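Local coordinates for protein esterase (Xanthomonas oryzae pv. oryzae, PDB 3H2G) that acts as an esterase that degrades rice cell walls and contributes to the virulence of this bacterial pathogen on rice, at residues Phe49-Ile54 and Ile149-Ala154; Ala93-Lys98 and Leu128-Tyr133; Val170-Tyr175 and Phe197-Ser202; Ser10-Ser15 and Asn43-Glu48. All coordinates share one frame; numbering follows the deposited sequence.

Contact 1 (Phe49-Ile54 and Ile149-Ala154); sequences FTYATI and IDAMRA
Y51 lies across helix residues D150, A151 and A154. Its CB meets the methyl CB of A154 at 3.5 Å. CG is about equally far from that methyl and from D150 O. One ring flank then runs along the helix backbone: CD2 is 3.5 Å from D150 O, and CE2 comes close to A151 N. The far end of the ring lies over A151, whose CA is placed over one face, 3.8 Å from the centroid and 19° off the normal, a CH-pi contact. At the tip, OH touches A151 CB at 3.4 Å and goes on to a hydrogen bond with S123. Y51 CG stands between the backbone N and the carbonyl carbon (chi1 58°), which directs the ring at the helix. Helix 141-162 here packs on strand 43-54 of the alpha/beta-hydrolase sheet, and the two short axes come within 8.3 Å. F49 adds CE1 against A154 CB at 3.9 Å. The polar link is T53 OG1, which donates to D150 OD1 at 2.6 Å on the anti lone pair. D150 OD1 also has a salt bridge to R4, and OD2 forms a salt bridge with R153 NH1 at 2.9 Å, its hydrogen bond bent and weak.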
loop_
_atom_site.group_PDB
_atom_site.type_symbol
_atom_site.label_atom_id
_atom_site.label_comp_id
_atom_site.label_asym_id
_atom_site.label_seq_id
_atom_site.Cartn_x
_atom_site.Cartn_y
_atom_site.Cartn_z
ATOM N N PHE A 49 -5.202 16.908 -3.086
ATOM C CA PHE A 49 -5.073 17.342 -4.466
ATOM C C PHE A 49 -5.541 16.270 -5.442
ATOM O O PHE A 49 -5.674 15.100 -5.080
ATOM C CB PHE A 49 -3.611 17.731 -4.748
ATOM C CG PHE A 49 -2.632 16.588 -4.626
ATOM C CD1 PHE A 49 -2.313 15.805 -5.733
ATOM C CD2 PHE A 49 -2.044 16.285 -3.400
ATOM C CE1 PHE A 49 -1.418 14.731 -5.619
ATOM C CE2 PHE A 49 -1.148 15.212 -3.273
ATOM C CZ PHE A 49 -0.836 14.437 -4.384
ATOM N N THR A 50 -5.826 16.686 -6.672
ATOM C CA THR A 50 -6.241 15.752 -7.714
ATOM C C THR A 50 -5.275 15.974 -8.864
ATOM O O THR A 50 -4.744 17.075 -9.035
ATOM C CB THR A 50 -7.690 15.999 -8.183
ATOM O OG1 THR A 50 -7.808 17.318 -8.730
ATOM C CG2 THR A 50 -8.652 15.845 -7.012
ATOM N N TYR A 51 -5.033 14.933 -9.650
ATOM C CA TYR A 51 -4.084 15.054 -10.746
ATOM C C TYR A 51 -4.373 14.123 -11.908
ATOM O O TYR A 51 -5.172 13.192 -11.801
ATOM C CB TYR A 51 -2.670 14.780 -10.226
ATOM C CG TYR A 51 -2.515 13.408 -9.591
ATOM C CD1 TYR A 51 -2.968 13.158 -8.292
ATOM C CD2 TYR A 51 -1.934 12.355 -10.298
ATOM C CE1 TYR A 51 -2.848 11.886 -7.714
ATOM C CE2 TYR A 51 -1.810 11.080 -9.733
ATOM C CZ TYR A 51 -2.268 10.854 -8.441
ATOM O OH TYR A 51 -2.141 9.600 -7.881
ATOM N N ALA A 52 -3.707 14.389 -13.024
ATOM C CA ALA A 52 -3.853 13.584 -14.219
ATOM C C ALA A 52 -2.853 12.436 -14.140
ATOM O O ALA A 52 -1.712 12.622 -13.718
ATOM C CB ALA A 52 -3.578 14.437 -15.460
ATOM N N THR A 53 -3.287 11.247 -14.544
ATOM C CA THR A 53 -2.418 10.079 -14.531
ATOM C C THR A 53 -2.893 9.132 -15.627
ATOM O O THR A 53 -3.610 9.553 -16.536
ATOM C CB THR A 53 -2.449 9.385 -13.145
ATOM O OG1 THR A 53 -1.475 8.335 -13.112
ATOM C CG2 THR A 53 -3.833 8.817 -12.854
ATOM N N ILE A 54 -2.498 7.864 -15.561
ATOM C CA ILE A 54 -2.912 6.905 -16.581
ATOM C C ILE A 54 -3.629 5.691 -16.018
ATOM O O ILE A 54 -3.452 5.334 -14.852
ATOM C CB ILE A 54 -1.709 6.386 -17.404
ATOM C CG1 ILE A 54 -0.614 5.881 -16.461
ATOM C CG2 ILE A 54 -1.195 7.485 -18.331
ATOM C CD1 ILE A 54 0.514 5.141 -17.160
ATOM N N ILE A 149 3.752 7.566 -8.669
ATOM C CA ILE A 149 4.695 8.437 -9.356
ATOM C C ILE A 149 4.036 9.757 -9.762
ATOM O O ILE A 149 4.589 10.831 -9.538
ATOM C CB ILE A 149 5.268 7.727 -10.599
ATOM C CG1 ILE A 149 6.251 6.640 -10.146
ATOM C CG2 ILE A 149 5.934 8.730 -11.529
ATOM C CD1 ILE A 149 6.631 5.644 -11.236
ATOM N N ASP A 150 2.845 9.675 -10.340
ATOM C CA ASP A 150 2.144 10.874 -10.778
ATOM C C ASP A 150 1.639 11.728 -9.616
ATOM O O ASP A 150 1.469 12.940 -9.758
ATOM C CB ASP A 150 1.014 10.477 -11.732
ATOM C CG ASP A 150 1.547 9.971 -13.065
ATOM O OD1 ASP A 150 0.783 9.371 -13.850
ATOM O OD2 ASP A 150 2.751 10.184 -13.329
ATOM N N ALA A 151 1.413 11.103 -8.463
ATOM C CA ALA A 151 0.976 11.838 -7.281
ATOM C C ALA A 151 2.159 12.672 -6.804
ATOM O O ALA A 151 1.998 13.819 -6.386
ATOM C CB ALA A 151 0.541 10.871 -6.179
ATOM N N MET A 152 3.353 12.085 -6.869
ATOM C CA MET A 152 4.562 12.780 -6.452
ATOM C C MET A 152 4.865 13.934 -7.407
ATOM O O MET A 152 5.336 14.992 -6.990
ATOM C CB MET A 152 5.739 11.801 -6.404
ATOM C CG MET A 152 5.558 10.692 -5.382
ATOM S SD MET A 152 7.019 9.629 -5.245
ATOM C CE MET A 152 7.964 10.555 -4.129
ATOM N N ARG A 153 4.589 13.728 -8.692
ATOM C CA ARG A 153 4.818 14.774 -9.682
ATOM C C ARG A 153 3.897 15.960 -9.399
ATOM O O ARG A 153 4.339 17.110 -9.384
ATOM C CB ARG A 153 4.563 14.234 -11.090
ATOM C CG ARG A 153 5.647 13.285 -11.572
ATOM C CD ARG A 153 5.266 12.606 -12.878
ATOM N NE ARG A 153 6.414 11.939 -13.484
ATOM C CZ ARG A 153 6.331 11.036 -14.457
ATOM N NH1 ARG A 153 5.146 10.677 -14.937
ATOM N NH2 ARG A 153 7.436 10.503 -14.959
ATOM N N ALA A 154 2.620 15.675 -9.158
ATOM C CA ALA A 154 1.642 16.722 -8.876
ATOM C C ALA A 154 1.934 17.415 -7.545
ATOM O O ALA A 154 1.818 18.636 -7.432
ATOM C CB ALA A 154 0.238 16.136 -8.872
#

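Contact 2 (Ala93-Lys98 and Leu128-Tyr133); sequences AQEQAK and LGKSNY
E95 and K130 meet mainly through the aliphatic part of the lysine. The extended K130 chain crosses E95 obliquely, with CE 3.5 Å from E95 OE1. E95 CG also packs on G129 CA at 3.7 Å. In the backbone, Q94 O lies 3.2 Å from G129 CA. G129 starts the central pair of a type II' turn from L128 to S131, with phi 61° and psi -132°. The turn is closed by S131 N to L128 O at 3.1 Å. It lies in the loop between strand 119-123 and helix 141-162. E95 is the N-cap residue of helix 96-102, so the turn meets the start of that helix, at the protein surface. The charged groups gather at one end. K98 NZ forms a salt bridge to E95 OE1 at 2.9 Å, meeting it on the syn side, and a second one to E48 of strand 43-54. K130 NZ stops 4.4 Å from E95 OE1, beyond a salt bridge. One water accepts from both ammonium groups, at 2.8 Å from K98 NZ and 2.7 Å from K130 NZ. The two lysines therefore share a water while the carboxylates of E95 and E48 lie near K98, and these negative charges probably offset the closeness of the two positive ones.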
loop_
_atom_site.group_PDB
_atom_site.type_symbol
_atom_site.label_atom_id
_atom_site.label_comp_id
_atom_site.label_asym_id
_atom_site.label_seq_id
_atom_site.Cartn_x
_atom_site.Cartn_y
_atom_site.Cartn_z
ATOM N N ALA A 93 -15.140 5.763 -2.122
ATOM C CA ALA A 93 -15.024 7.205 -1.893
ATOM C C ALA A 93 -13.941 7.675 -0.921
ATOM O O ALA A 93 -13.639 8.866 -0.858
ATOM C CB ALA A 93 -16.379 7.753 -1.445
ATOM N N GLN A 94 -13.355 6.746 -0.174
ATOM C CA GLN A 94 -12.338 7.083 0.817
ATOM C C GLN A 94 -11.147 7.897 0.312
ATOM O O GLN A 94 -10.496 7.529 -0.668
ATOM C CB GLN A 94 -11.817 5.805 1.477
ATOM C CG GLN A 94 -10.960 6.060 2.703
ATOM C CD GLN A 94 -11.712 6.826 3.769
ATOM O OE1 GLN A 94 -12.830 6.466 4.133
ATOM N NE2 GLN A 94 -11.102 7.890 4.277
ATOM N N GLU A 95 -10.874 9.002 1.000
ATOM C CA GLU A 95 -9.747 9.880 0.681
ATOM C C GLU A 95 -8.851 9.952 1.922
ATOM O O GLU A 95 -9.313 10.319 3.004
ATOM C CB GLU A 95 -10.241 11.287 0.345
ATOM C CG GLU A 95 -11.093 11.392 -0.908
ATOM C CD GLU A 95 -11.792 12.736 -1.008
ATOM O OE1 GLU A 95 -11.137 13.771 -0.768
ATOM O OE2 GLU A 95 -12.996 12.757 -1.332
ATOM N N GLN A 96 -7.575 9.609 1.775
ATOM C CA GLN A 96 -6.657 9.644 2.913
ATOM C C GLN A 96 -6.591 11.005 3.604
ATOM O O GLN A 96 -6.550 11.084 4.832
ATOM C CB GLN A 96 -5.241 9.271 2.481
ATOM C CG GLN A 96 -5.075 7.868 1.952
ATOM C CD GLN A 96 -3.666 7.635 1.458
ATOM O OE1 GLN A 96 -2.755 7.363 2.241
ATOM N NE2 GLN A 96 -3.473 7.768 0.153
ATOM N N ALA A 97 -6.560 12.072 2.811
ATOM C CA ALA A 97 -6.469 13.424 3.354
ATOM C C ALA A 97 -7.620 13.749 4.299
ATOM O O ALA A 97 -7.408 14.269 5.394
ATOM C CB ALA A 97 -6.417 14.441 2.220
ATOM N N LYS A 98 -8.839 13.438 3.878
ATOM C CA LYS A 98 -10.000 13.714 4.712
ATOM C C LYS A 98 -10.054 12.805 5.935
ATOM O O LYS A 98 -10.566 13.200 6.984
ATOM C CB LYS A 98 -11.281 13.596 3.883
ATOM C CG LYS A 98 -11.451 14.764 2.916
ATOM C CD LYS A 98 -12.796 14.750 2.214
ATOM C CE LYS A 98 -13.014 16.040 1.431
ATOM N NZ LYS A 98 -11.990 16.251 0.371
ATOM N N LEU A 128 -10.221 4.994 -6.505
ATOM C CA LEU A 128 -10.546 5.334 -5.122
ATOM C C LEU A 128 -10.463 6.843 -4.924
ATOM O O LEU A 128 -9.918 7.552 -5.767
ATOM C CB LEU A 128 -9.582 4.628 -4.165
ATOM C CG LEU A 128 -9.572 3.099 -4.265
ATOM C CD1 LEU A 128 -8.444 2.538 -3.411
ATOM C CD2 LEU A 128 -10.926 2.540 -3.825
ATOM N N GLY A 129 -10.998 7.332 -3.810
ATOM C CA GLY A 129 -10.968 8.762 -3.562
ATOM C C GLY A 129 -11.718 9.501 -4.656
ATOM O O GLY A 129 -12.832 9.119 -5.012
ATOM N N LYS A 130 -11.108 10.547 -5.208
ATOM C CA LYS A 130 -11.751 11.329 -6.263
ATOM C C LYS A 130 -11.440 10.843 -7.681
ATOM O O LYS A 130 -11.797 11.503 -8.657
ATOM C CB LYS A 130 -11.347 12.799 -6.141
ATOM C CG LYS A 130 -11.812 13.485 -4.869
ATOM C CD LYS A 130 -11.364 14.942 -4.869
ATOM C CE LYS A 130 -11.819 15.679 -3.624
ATOM N NZ LYS A 130 -11.383 17.110 -3.653
ATOM N N SER A 131 -10.786 9.694 -7.798
ATOM C CA SER A 131 -10.431 9.156 -9.109
ATOM C C SER A 131 -11.650 8.851 -9.976
ATOM O O SER A 131 -12.698 8.444 -9.471
ATOM C CB SER A 131 -9.599 7.884 -8.948
ATOM O OG SER A 131 -9.348 7.279 -10.204
ATOM N N ASN A 132 -11.509 9.045 -11.284
ATOM C CA ASN A 132 -12.606 8.768 -12.203
ATOM C C ASN A 132 -12.579 7.340 -12.744
ATOM O O ASN A 132 -13.404 6.978 -13.582
ATOM C CB ASN A 132 -12.603 9.768 -13.373
ATOM C CG ASN A 132 -11.360 9.667 -14.249
ATOM O OD1 ASN A 132 -10.455 8.863 -13.997
ATOM N ND2 ASN A 132 -11.312 10.497 -15.293
ATOM N N TYR A 133 -11.649 6.520 -12.261
ATOM C CA TYR A 133 -11.559 5.139 -12.739
ATOM C C TYR A 133 -12.728 4.294 -12.221
ATOM O O TYR A 133 -13.097 4.378 -11.052
ATOM C CB TYR A 133 -10.220 4.515 -12.326
ATOM C CG TYR A 133 -9.539 3.764 -13.454
ATOM C CD1 TYR A 133 -9.198 4.415 -14.643
ATOM C CD2 TYR A 133 -9.246 2.404 -13.339
ATOM C CE1 TYR A 133 -8.581 3.729 -15.691
ATOM C CE2 TYR A 133 -8.630 1.707 -14.381
ATOM C CZ TYR A 133 -8.302 2.375 -15.553
ATOM O OH TYR A 133 -7.707 1.690 -16.585
HETATM O O HOH W 1 -13.154 17.731 -1.713
#

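Contact 3 (Val170-Tyr175 and Phe197-Ser202); sequences VMLSGY and FHLVAS
L172 overlaps L199 at about a right angle, with its CG 3.7 Å from L199 CD1. L199 CG points opposite its backbone N (chi1 -166°), and this carries CD1 back over the neighbouring strand. On the other face of the sheet, M171 CG packs on V200 CG2 at 3.8 Å and on A201 CB at 3.9 Å. V170 CG2 comes to the edge of the F197 ring, near its plane. Strands 169-175 and 198-205 run parallel and are joined through helix 177-192 as a beta-alpha-beta unit. G174 belongs to a GxSxG pattern that fits the nucleophile elbow of alpha/beta hydrolases. Three backbone bonds tie the strands: V170 N to H198 O at 2.7 Å, V200 N to V170 O at 2.8 Å, and L172 N to A201 O at 3.0 Å. The middle one is the straightest, with 169° at the hydrogen. V170 pairs with L199, but L172 pairs with S202, so the second strand carries one extra residue, a beta bulge at V200-A201. The N-H of A201 has no partner in the model, which implies that the bulge leaves one buried backbone donor without a partner between two strands otherwise tied by backbone bonds.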
loop_
_atom_site.group_PDB
_atom_site.type_symbol
_atom_site.label_atom_id
_atom_site.label_comp_id
_atom_site.label_asym_id
_atom_site.label_seq_id
_atom_site.Cartn_x
_atom_site.Cartn_y
_atom_site.Cartn_z
ATOM N N VAL A 170 14.612 11.513 -2.534
ATOM C CA VAL A 170 13.304 10.875 -2.553
ATOM C C VAL A 170 13.356 9.525 -1.849
ATOM O O VAL A 170 14.350 8.806 -1.925
ATOM C CB VAL A 170 12.820 10.668 -4.006
ATOM C CG1 VAL A 170 11.454 9.994 -4.023
ATOM C CG2 VAL A 170 12.769 12.008 -4.721
ATOM N N MET A 171 12.274 9.190 -1.159
ATOM C CA MET A 171 12.185 7.927 -0.446
ATOM C C MET A 171 10.809 7.328 -0.677
ATOM O O MET A 171 9.888 8.019 -1.114
ATOM C CB MET A 171 12.406 8.147 1.049
ATOM C CG MET A 171 13.774 8.708 1.388
ATOM S SD MET A 171 13.955 8.895 3.163
ATOM C CE MET A 171 15.303 10.088 3.249
ATOM N N LEU A 172 10.679 6.041 -0.384
ATOM C CA LEU A 172 9.416 5.345 -0.561
ATOM C C LEU A 172 9.129 4.413 0.603
ATOM O O LEU A 172 10.041 3.848 1.201
ATOM C CB LEU A 172 9.447 4.504 -1.843
ATOM C CG LEU A 172 9.550 5.221 -3.188
ATOM C CD1 LEU A 172 9.835 4.205 -4.289
ATOM C CD2 LEU A 172 8.253 5.974 -3.460
ATOM N N SER A 173 7.848 4.261 0.913
ATOM C CA SER A 173 7.413 3.346 1.958
ATOM C C SER A 173 5.925 3.094 1.746
ATOM O O SER A 173 5.288 3.753 0.924
ATOM C CB SER A 173 7.667 3.926 3.351
ATOM O OG SER A 173 7.468 2.928 4.342
ATOM N N GLY A 174 5.381 2.131 2.477
ATOM C CA GLY A 174 3.975 1.798 2.350
ATOM C C GLY A 174 3.698 0.584 3.211
ATOM O O GLY A 174 4.610 -0.189 3.512
ATOM N N TYR A 175 2.439 0.410 3.598
ATOM C CA TYR A 175 2.034 -0.694 4.458
ATOM C C TYR A 175 0.979 -1.596 3.818
ATOM O O TYR A 175 0.012 -1.107 3.232
ATOM C CB TYR A 175 1.510 -0.120 5.785
ATOM C CG TYR A 175 0.528 -1.005 6.523
ATOM C CD1 TYR A 175 0.938 -2.203 7.111
ATOM C CD2 TYR A 175 -0.819 -0.656 6.608
ATOM C CE1 TYR A 175 0.026 -3.034 7.762
ATOM C CE2 TYR A 175 -1.737 -1.481 7.253
ATOM C CZ TYR A 175 -1.307 -2.669 7.826
ATOM O OH TYR A 175 -2.215 -3.494 8.449
ATOM N N PHE A 197 13.600 11.254 -10.112
ATOM C CA PHE A 197 13.477 10.966 -8.684
ATOM C C PHE A 197 14.768 10.382 -8.122
ATOM O O PHE A 197 15.117 9.240 -8.429
ATOM C CB PHE A 197 12.342 9.966 -8.448
ATOM C CG PHE A 197 11.003 10.448 -8.913
ATOM C CD1 PHE A 197 10.292 11.388 -8.173
ATOM C CD2 PHE A 197 10.450 9.966 -10.094
ATOM C CE1 PHE A 197 9.043 11.841 -8.603
ATOM C CE2 PHE A 197 9.202 10.414 -10.533
ATOM C CZ PHE A 197 8.500 11.354 -9.783
ATOM N N HIS A 198 15.469 11.159 -7.301
ATOM C CA HIS A 198 16.710 10.700 -6.688
ATOM C C HIS A 198 16.331 9.843 -5.488
ATOM O O HIS A 198 16.250 10.325 -4.360
ATOM C CB HIS A 198 17.566 11.898 -6.248
ATOM C CG HIS A 198 18.818 11.516 -5.519
ATOM N ND1 HIS A 198 19.483 10.330 -5.753
ATOM C CD2 HIS A 198 19.553 12.182 -4.597
ATOM C CE1 HIS A 198 20.572 10.283 -5.006
ATOM N NE2 HIS A 198 20.638 11.395 -4.295
ATOM N N LEU A 199 16.099 8.563 -5.756
ATOM C CA LEU A 199 15.692 7.603 -4.740
ATOM C C LEU A 199 16.869 7.177 -3.863
ATOM O O LEU A 199 17.838 6.594 -4.352
ATOM C CB LEU A 199 15.068 6.390 -5.436
ATOM C CG LEU A 199 14.270 5.369 -4.629
ATOM C CD1 LEU A 199 13.128 6.055 -3.883
ATOM C CD2 LEU A 199 13.723 4.319 -5.587
ATOM N N VAL A 200 16.780 7.462 -2.566
ATOM C CA VAL A 200 17.856 7.118 -1.641
ATOM C C VAL A 200 17.474 6.087 -0.582
ATOM O O VAL A 200 18.336 5.598 0.145
ATOM C CB VAL A 200 18.394 8.375 -0.923
ATOM C CG1 VAL A 200 18.977 9.343 -1.940
ATOM C CG2 VAL A 200 17.282 9.040 -0.125
ATOM N N ALA A 201 16.191 5.751 -0.501
ATOM C CA ALA A 201 15.732 4.779 0.483
ATOM C C ALA A 201 14.331 4.274 0.173
ATOM O O ALA A 201 13.467 5.031 -0.268
ATOM C CB ALA A 201 15.753 5.398 1.881
ATOM N N SER A 202 14.118 2.986 0.414
ATOM C CA SER A 202 12.820 2.361 0.193
ATOM C C SER A 202 12.572 1.436 1.376
ATOM O O SER A 202 13.438 0.636 1.730
ATOM C CB SER A 202 12.829 1.546 -1.102
ATOM O OG SER A 202 11.571 0.928 -1.314
#

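Contact 4 (Ser10-Ser15 and Asn43-Glu48); sequences SNFLTS and NVRVAE
N11 O is gripped twice from the strand beside it. E48 N donates to it at 2.7 Å, and A47 CA adds a CA-H...O contact at 3.3 Å. N11 N returns a bond to E48 O at 2.9 Å, which makes N11 and E48 a hydrogen-bonded antiparallel pair. Their side chains lie side by side and point the same way. N11 ND2 donates to E48 OE1 at 3.1 Å; the oxygen lies near the amide plane but is met from above its own carboxylate plane. With chi1 at 62°, E48 CG is tucked in beside both backbone neighbours, and the straight chain runs alongside N11. The other oxygen, OE2, has its strongest partner in K98, with a salt bridge. L13 CD2 covers the carboxylate, 3.7 Å from OE1. Strand 7-16 is the outermost strand on this side of the sheet within the chain, and strand 43-54 is its neighbour. The pairing slips by a residue between F12-A47 and S15-R45, a beta bulge on the outer strand. At the bulge, L13 N donates to V46 O at 2.9 Å, while V46 N donates to T14 O at 2.8 Å. On the opposite face from N11 and E48, R45 is modelled flat on one face of the F12 ring as a cation-pi stack, but the two are set too close, so the fine geometry is doubtful. F12 also touches A47 CB, and V158 and L162 of helix 141-162 touch F12 as well.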
loop_
_atom_site.group_PDB
_atom_site.type_symbol
_atom_site.label_atom_id
_atom_site.label_comp_id
_atom_site.label_asym_id
_atom_site.label_seq_id
_atom_site.Cartn_x
_atom_site.Cartn_y
_atom_site.Cartn_z
ATOM N N SER A 10 -6.052 21.515 -5.861
ATOM C CA SER A 10 -5.331 21.318 -4.612
ATOM C C SER A 10 -6.057 22.129 -3.555
ATOM O O SER A 10 -6.646 23.171 -3.851
ATOM C CB SER A 10 -3.868 21.763 -4.734
ATOM O OG SER A 10 -3.759 23.138 -5.050
ATOM N N ASN A 11 -6.021 21.647 -2.322
ATOM C CA ASN A 11 -6.712 22.325 -1.241
ATOM C C ASN A 11 -6.075 21.971 0.093
ATOM O O ASN A 11 -5.687 20.825 0.321
ATOM C CB ASN A 11 -8.183 21.898 -1.248
ATOM C CG ASN A 11 -9.013 22.646 -0.236
ATOM O OD1 ASN A 11 -9.056 23.876 -0.239
ATOM N ND2 ASN A 11 -9.686 21.908 0.637
ATOM N N PHE A 12 -5.954 22.959 0.970
ATOM C CA PHE A 12 -5.379 22.713 2.280
ATOM C C PHE A 12 -6.525 22.554 3.266
ATOM O O PHE A 12 -7.443 23.372 3.305
ATOM C CB PHE A 12 -4.437 23.857 2.654
ATOM C CG PHE A 12 -3.329 24.052 1.659
ATOM C CD1 PHE A 12 -3.518 24.850 0.534
ATOM C CD2 PHE A 12 -2.126 23.366 1.798
ATOM C CE1 PHE A 12 -2.526 24.958 -0.441
ATOM C CE2 PHE A 12 -1.128 23.465 0.829
ATOM C CZ PHE A 12 -1.329 24.263 -0.293
ATOM N N LEU A 13 -6.470 21.477 4.044
ATOM C CA LEU A 13 -7.519 21.156 5.003
ATOM C C LEU A 13 -7.342 21.699 6.411
ATOM O O LEU A 13 -8.240 22.350 6.944
ATOM C CB LEU A 13 -7.697 19.636 5.084
ATOM C CG LEU A 13 -8.174 18.938 3.808
ATOM C CD1 LEU A 13 -8.297 17.432 4.056
ATOM C CD2 LEU A 13 -9.519 19.520 3.394
ATOM N N THR A 14 -6.196 21.414 7.015
ATOM C CA THR A 14 -5.928 21.854 8.380
ATOM C C THR A 14 -4.444 21.703 8.689
ATOM O O THR A 14 -3.665 21.263 7.841
ATOM C CB THR A 14 -6.740 21.004 9.392
ATOM O OG1 THR A 14 -6.544 21.505 10.722
ATOM C CG2 THR A 14 -6.290 19.552 9.341
ATOM N N SER A 15 -4.054 22.085 9.899
ATOM C CA SER A 15 -2.666 21.973 10.331
ATOM C C SER A 15 -2.654 21.564 11.794
ATOM O O SER A 15 -3.579 21.883 12.544
ATOM C CB SER A 15 -1.930 23.310 10.170
ATOM O OG SER A 15 -1.890 23.710 8.813
ATOM N N ASN A 43 5.480 21.266 12.834
ATOM C CA ASN A 43 4.034 21.453 12.808
ATOM C C ASN A 43 3.750 20.714 11.496
ATOM O O ASN A 43 4.657 20.557 10.674
ATOM C CB ASN A 43 3.640 22.929 12.634
ATOM C CG ASN A 43 4.102 23.814 13.780
ATOM O OD1 ASN A 43 3.948 23.474 14.953
ATOM N ND2 ASN A 43 4.651 24.977 13.437
ATOM N N VAL A 44 2.520 20.260 11.285
ATOM C CA VAL A 44 2.210 19.544 10.050
ATOM C C VAL A 44 0.966 20.085 9.360
ATOM O O VAL A 44 -0.094 20.190 9.970
ATOM C CB VAL A 44 2.001 18.033 10.314
ATOM C CG1 VAL A 44 1.653 17.319 9.013
ATOM C CG2 VAL A 44 3.258 17.434 10.926
ATOM N N ARG A 45 1.110 20.425 8.083
ATOM C CA ARG A 45 -0.009 20.939 7.303
ATOM C C ARG A 45 -0.549 19.811 6.435
ATOM O O ARG A 45 0.222 19.069 5.822
ATOM C CB ARG A 45 0.448 22.097 6.412
ATOM C CG ARG A 45 -0.692 22.835 5.726
ATOM C CD ARG A 45 -0.167 23.957 4.845
ATOM N NE ARG A 45 -1.233 24.861 4.426
ATOM C CZ ARG A 45 -1.096 25.793 3.489
ATOM N NH1 ARG A 45 0.065 25.943 2.865
ATOM N NH2 ARG A 45 -2.121 26.576 3.176
ATOM N N VAL A 46 -1.872 19.679 6.394
ATOM C CA VAL A 46 -2.514 18.643 5.599
ATOM C C VAL A 46 -3.147 19.239 4.348
ATOM O O VAL A 46 -3.962 20.158 4.427
ATOM C CB VAL A 46 -3.614 17.917 6.401
ATOM C CG1 VAL A 46 -4.230 16.805 5.556
ATOM C CG2 VAL A 46 -3.029 17.352 7.683
ATOM N N ALA A 47 -2.761 18.710 3.194
ATOM C CA ALA A 47 -3.296 19.176 1.924
ATOM C C ALA A 47 -3.803 17.995 1.111
ATOM O O ALA A 47 -3.402 16.852 1.332
ATOM C CB ALA A 47 -2.221 19.929 1.141
ATOM N N GLU A 48 -4.708 18.281 0.182
ATOM C CA GLU A 48 -5.265 17.261 -0.689
ATOM C C GLU A 48 -5.127 17.795 -2.104
ATOM O O GLU A 48 -4.946 18.998 -2.305
ATOM C CB GLU A 48 -6.740 17.011 -0.356
ATOM C CG GLU A 48 -7.639 18.222 -0.559
ATOM C CD GLU A 48 -9.049 17.991 -0.058
ATOM O OE1 GLU A 48 -9.882 18.912 -0.194
ATOM O OE2 GLU A 48 -9.328 16.896 0.474
#

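Overall arrangement
Strand 43-54 serves both contact 4 and contact 1, whose centres are about 17 Å apart. F49 CB touches S10 CA where the two meet. Contact 2 joins this end of the sheet through a salt bridge, K98 NZ to E48 OE2 at 2.7 Å, and through T50 CG2 packing on K130 CD at 3.6 Å. Helix 141-162 links contact 1 to contact 3: M152 CE lies 3.5 Å from V170 CG1, and I149 and R153 touch the F197 ring. Contacts 3 and 4 do not touch, with nearest atoms about 16 Å apart. Contact 3 is the one that leads to the probable active site. Its first strand runs into the likely nucleophile S176, which would work with H377 and D336.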